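Local atomic coordinates of collagen alpha-1(XV) chain (PDB entry 3N3F), a protein that forms the trimerization domain of collagen XV, a basement-membrane multiplexin collagen, in which three copies associate and probably help select the chains and start folding of the triple helix. Residues A[10-15]-A[39-44]; A[22-27]-A[31-36]. All coordinates share one frame; numbering follows the deposited sequence.

Contact 1: residues A[10-15]-A[39-44]; sequences DDMLQK and DGWKKL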
ATOM      1  N   ASP A  10     -15.701   8.400  -7.908  1.00 12.78           N
ATOM      2  CA  ASP A  10     -16.048   9.723  -8.412  1.00 15.75           C
ATOM      3  C   ASP A  10     -15.765  10.837  -7.414  1.00 15.48           C
ATOM      4  O   ASP A  10     -15.307  11.918  -7.796  1.00 16.48           O
ATOM      5  CB  ASP A  10     -17.507   9.744  -8.864  1.00 27.88           C
ATOM      6  CG  ASP A  10     -17.713   8.960 -10.144  1.00 32.98           C
ATOM      7  OD1 ASP A  10     -17.036   9.289 -11.141  1.00 35.11           O
ATOM      8  OD2 ASP A  10     -18.530   8.018 -10.158  1.00 34.43           O
ATOM      9  N   ASP A  11     -16.027  10.575  -6.138  1.00 14.52           N
ATOM     10  CA  ASP A  11     -15.754  11.561  -5.100  1.00 14.71           C
ATOM     11  C   ASP A  11     -14.237  11.795  -5.085  1.00 14.23           C
ATOM     12  O   ASP A  11     -13.770  12.925  -4.967  1.00 12.76           O
ATOM     13  CB  ASP A  11     -16.238  11.037  -3.745  1.00 37.10           C
ATOM     14  CG  ASP A  11     -16.257  12.110  -2.677  1.00 42.97           C
ATOM     15  OD1 ASP A  11     -16.811  13.201  -2.937  1.00 49.26           O
ATOM     16  OD2 ASP A  11     -15.730  11.861  -1.573  1.00 48.45           O
ATOM     17  N   MET A  12     -13.470  10.719  -5.231  1.00 15.98           N
ATOM     18  CA  MET A  12     -12.014  10.820  -5.258  1.00 16.69           C
ATOM     19  C   MET A  12     -11.545  11.643  -6.465  1.00 17.23           C
ATOM     20  O   MET A  12     -10.699  12.529  -6.333  1.00 15.05           O
ATOM     21  CB  MET A  12     -11.393   9.420  -5.324  1.00 18.13           C
ATOM     22  CG  MET A  12      -9.885   9.412  -5.540  1.00 14.77           C
ATOM     23  SD  MET A  12      -9.224   7.755  -5.874  1.00 17.63           S
ATOM     24  CE  MET A  12      -9.420   7.639  -7.640  1.00 16.84           C
ATOM     25  N   LEU A  13     -12.103  11.344  -7.637  1.00 14.83           N
ATOM     26  CA  LEU A  13     -11.746  12.031  -8.876  1.00 15.83           C
ATOM     27  C   LEU A  13     -11.957  13.545  -8.854  1.00 16.98           C
ATOM     28  O   LEU A  13     -11.234  14.283  -9.517  1.00 14.78           O
ATOM     29  CB  LEU A  13     -12.526  11.437 -10.056  1.00 18.96           C
ATOM     30  CG  LEU A  13     -12.231   9.995 -10.487  1.00 18.81           C
ATOM     31  CD1 LEU A  13     -13.199   9.587 -11.590  1.00 15.91           C
ATOM     32  CD2 LEU A  13     -10.791   9.876 -10.968  1.00 19.00           C
ATOM     33  N   GLN A  14     -12.943  14.018  -8.100  1.00 19.76           N
ATOM     34  CA  GLN A  14     -13.196  15.454  -8.051  1.00 23.16           C
ATOM     35  C   GLN A  14     -12.435  16.181  -6.943  1.00 21.99           C
ATOM     36  O   GLN A  14     -12.503  17.407  -6.832  1.00 22.87           O
ATOM     37  CB  GLN A  14     -14.699  15.718  -7.922  1.00 38.65           C
ATOM     38  CG  GLN A  14     -15.347  15.137  -6.681  1.00 44.80           C
ATOM     39  CD  GLN A  14     -16.858  15.300  -6.688  1.00 47.04           C
ATOM     40  OE1 GLN A  14     -17.531  15.009  -5.699  1.00 50.78           O
ATOM     41  NE2 GLN A  14     -17.398  15.762  -7.811  1.00 49.31           N
ATOM     42  N   LYS A  15     -11.695  15.428  -6.139  1.00 19.69           N
ATOM     43  CA  LYS A  15     -10.935  16.015  -5.041  1.00 18.13           C
ATOM     44  C   LYS A  15      -9.443  15.711  -5.134  1.00 17.37           C
ATOM     45  O   LYS A  15      -8.792  15.424  -4.134  1.00 16.44           O
ATOM     46  CB  LYS A  15     -11.499  15.519  -3.709  1.00 21.84           C
ATOM     47  CG  LYS A  15     -12.934  15.976  -3.464  1.00 23.37           C
ATOM     48  CD  LYS A  15     -13.512  15.376  -2.197  1.00 27.52           C
ATOM     49  CE  LYS A  15     -14.868  15.986  -1.866  1.00 31.92           C
ATOM     50  NZ  LYS A  15     -15.843  15.825  -2.977  1.00 33.15           N
ATOM     51  N   ASP A  39       0.148  13.857 -11.372  1.00 23.96           N
ATOM     52  CA  ASP A  39      -0.835  14.013 -12.440  1.00 23.15           C
ATOM     53  C   ASP A  39      -2.001  13.033 -12.432  1.00 22.05           C
ATOM     54  O   ASP A  39      -2.651  12.828 -13.457  1.00 21.70           O
ATOM     55  CB  ASP A  39      -0.140  13.969 -13.804  1.00 44.89           C
ATOM     56  CG  ASP A  39       0.977  14.988 -13.917  1.00 46.53           C
ATOM     57  OD1 ASP A  39       0.746  16.166 -13.575  1.00 47.92           O
ATOM     58  OD2 ASP A  39       2.084  14.611 -14.353  1.00 49.98           O
ATOM     59  N   GLY A  40      -2.279  12.429 -11.282  1.00 23.06           N
ATOM     60  CA  GLY A  40      -3.398  11.509 -11.226  1.00 19.88           C
ATOM     61  C   GLY A  40      -3.361  10.512 -10.091  1.00 15.98           C
ATOM     62  O   GLY A  40      -2.901  10.810  -8.993  1.00 14.90           O
ATOM     63  N   TRP A  41      -3.868   9.318 -10.376  1.00 16.30           N
ATOM     64  CA  TRP A  41      -3.915   8.235  -9.411  1.00 16.14           C
ATOM     65  C   TRP A  41      -3.571   6.943 -10.133  1.00 14.83           C
ATOM     66  O   TRP A  41      -3.554   6.882 -11.364  1.00 15.17           O
ATOM     67  CB  TRP A  41      -5.327   8.072  -8.834  1.00 18.87           C
ATOM     68  CG  TRP A  41      -5.981   9.314  -8.310  1.00 18.73           C
ATOM     69  CD1 TRP A  41      -6.100   9.690  -7.002  1.00 19.20           C
ATOM     70  CD2 TRP A  41      -6.670  10.306  -9.077  1.00 20.87           C
ATOM     71  NE1 TRP A  41      -6.828  10.851  -6.907  1.00 21.44           N
ATOM     72  CE2 TRP A  41      -7.191  11.251  -8.166  1.00 22.35           C
ATOM     73  CE3 TRP A  41      -6.904  10.486 -10.449  1.00 22.66           C
ATOM     74  CZ2 TRP A  41      -7.931  12.365  -8.582  1.00 23.67           C
ATOM     75  CZ3 TRP A  41      -7.641  11.596 -10.861  1.00 22.62           C
ATOM     76  CH2 TRP A  41      -8.146  12.518  -9.931  1.00 23.31           C
ATOM     77  N   LYS A  42      -3.305   5.908  -9.348  1.00 14.34           N
ATOM     78  CA  LYS A  42      -3.019   4.577  -9.866  1.00 13.96           C
ATOM     79  C   LYS A  42      -3.718   3.614  -8.921  1.00 16.24           C
ATOM     80  O   LYS A  42      -3.636   3.764  -7.703  1.00 14.79           O
ATOM     81  CB  LYS A  42      -1.516   4.299  -9.888  1.00 15.16           C
ATOM     82  CG  LYS A  42      -0.777   4.952 -11.048  1.00 15.04           C
ATOM     83  CD  LYS A  42       0.688   4.532 -11.064  1.00 13.10           C
ATOM     84  CE  LYS A  42       1.392   5.023 -12.311  1.00 15.08           C
ATOM     85  NZ  LYS A  42       2.820   4.597 -12.345  1.00 15.53           N
ATOM     86  N   LYS A  43      -4.418   2.636  -9.480  1.00 16.95           N
ATOM     87  CA  LYS A  43      -5.147   1.670  -8.673  1.00 18.82           C
ATOM     88  C   LYS A  43      -4.234   0.585  -8.125  1.00 18.90           C
ATOM     89  O   LYS A  43      -3.416   0.027  -8.854  1.00 19.16           O
ATOM     90  CB  LYS A  43      -6.265   1.026  -9.500  1.00 22.02           C
ATOM     91  CG  LYS A  43      -7.177   0.118  -8.698  1.00 25.42           C
ATOM     92  CD  LYS A  43      -8.386  -0.323  -9.506  1.00 27.06           C
ATOM     93  CE  LYS A  43      -9.395  -1.033  -8.618  1.00 28.65           C
ATOM     94  NZ  LYS A  43     -10.652  -1.353  -9.340  1.00 30.33           N
ATOM     95  N   LEU A  44      -4.371   0.300  -6.836  1.00 15.63           N
ATOM     96  CA  LEU A  44      -3.572  -0.735  -6.206  1.00 16.90           C
ATOM     97  C   LEU A  44      -4.250  -2.077  -6.486  1.00 17.28           C
ATOM     98  O   LEU A  44      -5.465  -2.198  -6.347  1.00 17.10           O
ATOM     99  CB  LEU A  44      -3.503  -0.498  -4.697  1.00 28.68           C
ATOM    100  CG  LEU A  44      -2.106  -0.578  -4.077  1.00 29.45           C
ATOM    101  CD1 LEU A  44      -1.413   0.749  -4.258  1.00 31.79           C
ATOM    102  CD2 LEU A  44      -2.212  -0.874  -2.607  1.00 27.21           C
TER
HETATM  103  O   HOH W   1      -8.235  12.455  -4.932  1.00 14.53           O

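Contact 2: residues A[22-27]-A[31-36]; sequences GTFIYL and TEFFIR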
ATOM      1  N   GLY A  22       1.595  10.677  -3.417  1.00 32.99           N
ATOM      2  CA  GLY A  22       2.206   9.697  -2.533  1.00 31.65           C
ATOM      3  C   GLY A  22       1.335   9.271  -1.364  1.00 31.08           C
ATOM      4  O   GLY A  22       1.828   8.656  -0.419  1.00 32.43           O
ATOM      5  N   THR A  23       0.044   9.595  -1.422  1.00 21.81           N
ATOM      6  CA  THR A  23      -0.901   9.237  -0.364  1.00 19.61           C
ATOM      7  C   THR A  23      -1.773   8.075  -0.824  1.00 18.18           C
ATOM      8  O   THR A  23      -2.071   7.948  -2.009  1.00 18.42           O
ATOM      9  CB  THR A  23      -1.834  10.426  -0.009  1.00 26.28           C
ATOM     10  OG1 THR A  23      -1.059  11.510   0.512  1.00 31.38           O
ATOM     11  CG2 THR A  23      -2.867  10.011   1.026  1.00 25.63           C
ATOM     12  N   PHE A  24      -2.169   7.221   0.114  1.00 16.34           N
ATOM     13  CA  PHE A  24      -3.027   6.085  -0.197  1.00 15.00           C
ATOM     14  C   PHE A  24      -4.491   6.494  -0.054  1.00 12.89           C
ATOM     15  O   PHE A  24      -4.852   7.205   0.882  1.00 13.62           O
ATOM     16  CB  PHE A  24      -2.705   4.914   0.728  1.00 16.25           C
ATOM     17  CG  PHE A  24      -1.442   4.189   0.360  1.00 16.96           C
ATOM     18  CD1 PHE A  24      -1.442   3.246  -0.660  1.00 17.90           C
ATOM     19  CD2 PHE A  24      -0.250   4.464   1.020  1.00 18.53           C
ATOM     20  CE1 PHE A  24      -0.268   2.581  -1.025  1.00 20.82           C
ATOM     21  CE2 PHE A  24       0.930   3.808   0.665  1.00 21.30           C
ATOM     22  CZ  PHE A  24       0.917   2.865  -0.360  1.00 23.80           C
ATOM     23  N   ILE A  25      -5.327   6.041  -0.987  1.00 14.19           N
ATOM     24  CA  ILE A  25      -6.747   6.385  -0.984  1.00 12.35           C
ATOM     25  C   ILE A  25      -7.662   5.165  -0.915  1.00 12.62           C
ATOM     26  O   ILE A  25      -7.660   4.319  -1.803  1.00 14.24           O
ATOM     27  CB  ILE A  25      -7.120   7.191  -2.248  1.00 14.09           C
ATOM     28  CG1 ILE A  25      -6.242   8.440  -2.352  1.00 14.82           C
ATOM     29  CG2 ILE A  25      -8.599   7.571  -2.202  1.00 13.77           C
ATOM     30  CD1 ILE A  25      -6.492   9.258  -3.606  1.00 15.53           C
ATOM     31  N   TYR A  26      -8.458   5.095   0.142  1.00 12.31           N
ATOM     32  CA  TYR A  26      -9.386   3.990   0.343  1.00 14.34           C
ATOM     33  C   TYR A  26     -10.778   4.388  -0.124  1.00 15.61           C
ATOM     34  O   TYR A  26     -11.256   5.476   0.190  1.00 18.65           O
ATOM     35  CB  TYR A  26      -9.420   3.622   1.829  1.00 12.63           C
ATOM     36  CG  TYR A  26     -10.385   2.519   2.226  1.00 16.41           C
ATOM     37  CD1 TYR A  26     -10.331   1.263   1.625  1.00 13.60           C
ATOM     38  CD2 TYR A  26     -11.277   2.703   3.283  1.00 15.16           C
ATOM     39  CE1 TYR A  26     -11.130   0.212   2.076  1.00 17.22           C
ATOM     40  CE2 TYR A  26     -12.081   1.659   3.742  1.00 17.66           C
ATOM     41  CZ  TYR A  26     -11.997   0.416   3.136  1.00 18.48           C
ATOM     42  OH  TYR A  26     -12.749  -0.629   3.615  1.00 19.05           O
ATOM     43  N   LEU A  27     -11.419   3.520  -0.898  1.00 15.39           N
ATOM     44  CA  LEU A  27     -12.774   3.792  -1.360  1.00 17.38           C
ATOM     45  C   LEU A  27     -13.691   2.923  -0.511  1.00 19.00           C
ATOM     46  O   LEU A  27     -13.731   1.702  -0.671  1.00 19.03           O
ATOM     47  CB  LEU A  27     -12.923   3.454  -2.845  1.00 20.06           C
ATOM     48  CG  LEU A  27     -11.982   4.215  -3.787  1.00 18.20           C
ATOM     49  CD1 LEU A  27     -12.418   3.981  -5.223  1.00 19.63           C
ATOM     50  CD2 LEU A  27     -12.013   5.711  -3.472  1.00 19.70           C
ATOM     51  N   THR A  31     -14.367  -0.852  -1.213  1.00 17.45           N
ATOM     52  CA  THR A  31     -13.253  -1.375  -0.430  1.00 17.81           C
ATOM     53  C   THR A  31     -12.036  -1.586  -1.327  1.00 18.14           C
ATOM     54  O   THR A  31     -11.392  -2.634  -1.296  1.00 17.30           O
ATOM     55  CB  THR A  31     -13.611  -2.708   0.291  1.00 21.64           C
ATOM     56  OG1 THR A  31     -13.771  -3.762  -0.663  1.00 20.64           O
ATOM     57  CG2 THR A  31     -14.899  -2.548   1.085  1.00 24.16           C
ATOM     58  N   GLU A  32     -11.744  -0.576  -2.142  1.00 20.29           N
ATOM     59  CA  GLU A  32     -10.602  -0.619  -3.043  1.00 19.62           C
ATOM     60  C   GLU A  32      -9.600   0.439  -2.619  1.00 19.15           C
ATOM     61  O   GLU A  32      -9.914   1.325  -1.823  1.00 18.12           O
ATOM     62  CB  GLU A  32     -11.040  -0.366  -4.488  1.00 26.85           C
ATOM     63  CG  GLU A  32     -11.942  -1.443  -5.050  1.00 31.77           C
ATOM     64  CD  GLU A  32     -12.254  -1.240  -6.520  1.00 34.78           C
ATOM     65  OE1 GLU A  32     -12.777  -0.162  -6.878  1.00 37.05           O
ATOM     66  OE2 GLU A  32     -11.981  -2.163  -7.313  1.00 39.66           O
ATOM     67  N   PHE A  33      -8.391   0.345  -3.157  1.00 17.00           N
ATOM     68  CA  PHE A  33      -7.349   1.296  -2.817  1.00 17.43           C
ATOM     69  C   PHE A  33      -6.692   1.884  -4.048  1.00 15.39           C
ATOM     70  O   PHE A  33      -6.465   1.193  -5.041  1.00 15.68           O
ATOM     71  CB  PHE A  33      -6.291   0.621  -1.944  1.00 23.92           C
ATOM     72  CG  PHE A  33      -6.310   1.066  -0.508  1.00 25.47           C
ATOM     73  CD1 PHE A  33      -5.653   2.230  -0.118  1.00 26.14           C
ATOM     74  CD2 PHE A  33      -6.976   0.317   0.458  1.00 27.84           C
ATOM     75  CE1 PHE A  33      -5.656   2.643   1.217  1.00 26.79           C
ATOM     76  CE2 PHE A  33      -6.987   0.720   1.795  1.00 26.69           C
ATOM     77  CZ  PHE A  33      -6.325   1.884   2.174  1.00 26.71           C
ATOM     78  N   PHE A  34      -6.398   3.174  -3.967  1.00 14.44           N
ATOM     79  CA  PHE A  34      -5.733   3.905  -5.037  1.00 15.20           C
ATOM     80  C   PHE A  34      -4.587   4.662  -4.395  1.00 13.96           C
ATOM     81  O   PHE A  34      -4.515   4.768  -3.174  1.00 12.99           O
ATOM     82  CB  PHE A  34      -6.688   4.909  -5.685  1.00 17.09           C
ATOM     83  CG  PHE A  34      -7.645   4.293  -6.656  1.00 19.37           C
ATOM     84  CD1 PHE A  34      -7.347   4.257  -8.014  1.00 18.71           C
ATOM     85  CD2 PHE A  34      -8.840   3.733  -6.215  1.00 18.40           C
ATOM     86  CE1 PHE A  34      -8.226   3.672  -8.918  1.00 20.01           C
ATOM     87  CE2 PHE A  34      -9.724   3.146  -7.111  1.00 18.58           C
ATOM     88  CZ  PHE A  34      -9.418   3.117  -8.465  1.00 21.02           C
ATOM     89  N   ILE A  35      -3.676   5.161  -5.215  1.00 12.28           N
ATOM     90  CA  ILE A  35      -2.562   5.937  -4.706  1.00 13.03           C
ATOM     91  C   ILE A  35      -2.534   7.224  -5.508  1.00 12.01           C
ATOM     92  O   ILE A  35      -2.644   7.202  -6.729  1.00 11.86           O
ATOM     93  CB  ILE A  35      -1.218   5.212  -4.891  1.00 29.27           C
ATOM     94  CG1 ILE A  35      -1.043   4.819  -6.356  1.00 30.83           C
ATOM     95  CG2 ILE A  35      -1.159   3.992  -3.998  1.00 28.99           C
ATOM     96  CD1 ILE A  35       0.373   4.493  -6.727  1.00 38.10           C
ATOM     97  N   ARG A  36      -2.411   8.342  -4.810  1.00 12.33           N
ATOM     98  CA  ARG A  36      -2.354   9.645  -5.447  1.00 14.93           C
ATOM     99  C   ARG A  36      -0.917   9.824  -5.944  1.00 16.27           C
ATOM    100  O   ARG A  36       0.026   9.764  -5.157  1.00 14.51           O
ATOM    101  CB  ARG A  36      -2.689  10.728  -4.418  1.00 20.33           C
ATOM    102  CG  ARG A  36      -3.640  11.803  -4.896  1.00 27.26           C
ATOM    103  CD  ARG A  36      -3.156  12.426  -6.167  1.00 27.26           C
ATOM    104  NE  ARG A  36      -3.649  13.783  -6.354  1.00 26.62           N
ATOM    105  CZ  ARG A  36      -3.262  14.560  -7.357  1.00 27.56           C
ATOM    106  NH1 ARG A  36      -2.392  14.093  -8.240  1.00 26.05           N
ATOM    107  NH2 ARG A  36      -3.721  15.798  -7.469  1.00 28.67           N
TER

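Contact 1: residues A[10-15]-A[39-44]
M12 and L13, at the end of helix 9-13, lie against the indole of W41, which supplies all of strand 40-43's share of the contact. The close packing is over one ring face. M12 extends with CG anti to the backbone N (chi1 172°) and bends at chi3, laying its thioether across the pyrrole half: CE sits 3.9 Å from the centroid of the W41 five-membered ring, 10° off the normal, a CH-pi contact, and SD is 4.2 Å from the same centroid, a Met-aromatic contact. L13 takes the benzene half, its CD2 4.0 Å from the W41 six-ring centroid, over the same face, another CH-pi contact. Elsewhere W41 meets R36 in a cation-pi contact and packs on P53 of the second subunit. The looser side is at the indole edge, where a water stands in for any direct hydrogen bond. In the plane of the ring, this water accepts from W41 NE1 at 2.9 Å and donates to M12 O at 2.8 Å, and weakly to K15 O. On the partly exposed side, K15 NZ folds back into a salt bridge with D11 OD1, 2.8 Å away, coming from above the carboxylate plane. The chemistry implies a mainly apolar attachment of helix to sheet: CH-pi contacts hold the ring face, and one water links the indole N-H to M12 O near the helix's C-terminal end.

Contact 2: residues A[22-27]-A[31-36]
F24 and I35, Y26 and F33 face each other as non-hydrogen-bonded pairs of an antiparallel beta hairpin, strands 23-27 and 32-37, with a G1 beta bulge at its turn end where T31 and E32 both face L27. On the sheet face carrying F24, Y26, F33 and I35, the F33 ring is the centrepiece. Its chi1 of -108° lies away from the usual staggered values and leans the ring over the neighbouring strand: Y26 CB stands 3.9 Å from the F33 ring centroid, over the face, while F24 CB meets the ring edge. Y26 has CG anti to its own N (chi1 178°), which carries its ring toward the turn, where Y26 CE1 comes 3.6 Å from T31 CA; its plane is inclined 32° to that of F33. An alanine in place of F33 is likely to open a gap between F24 CB and Y26 CB and leave the tyrosine ring without its aromatic neighbour. F33 also meets F24 of the third subunit, and the F24 rings of the subunits meet edge-to-face, so this face forms part of the trimer interface. On the other face, L27 CD1 reaches the F34 ring at CE2, 3.4 Å away, and I25 CD1 lies alongside R36 CG. The R36 chain then bends at chi2 and leads its guanidinium off to a hydrogen bond from NH2 to A16 O. Between the strands, F34 N donates to I25 O at 2.8 Å, in the carbonyl plane.

How the contacts relate
From the N terminus, strand 3-6 leads into helix 9-13, which supplies the first half of contact 1. The chain then runs through a loop to strand 23-27, turns back as strand 32-37 and so closes the short hairpin loop of contact 2, before strand 40-43 returns to the helix and closes contact 1. Contact 2 thus falls wholly within the larger loop, and the two do not cross. Strands 32-37 and 40-43 are neighbours in the sheet: K43 NZ makes a salt bridge with E32 OE2 at 2.6 Å, and K43 CB packs on F34. Contact 1 fastens the helix to strand 40-43, the last of the sheet within this chain; contact 2 forms the sheet's centre, and both touch the second subunit.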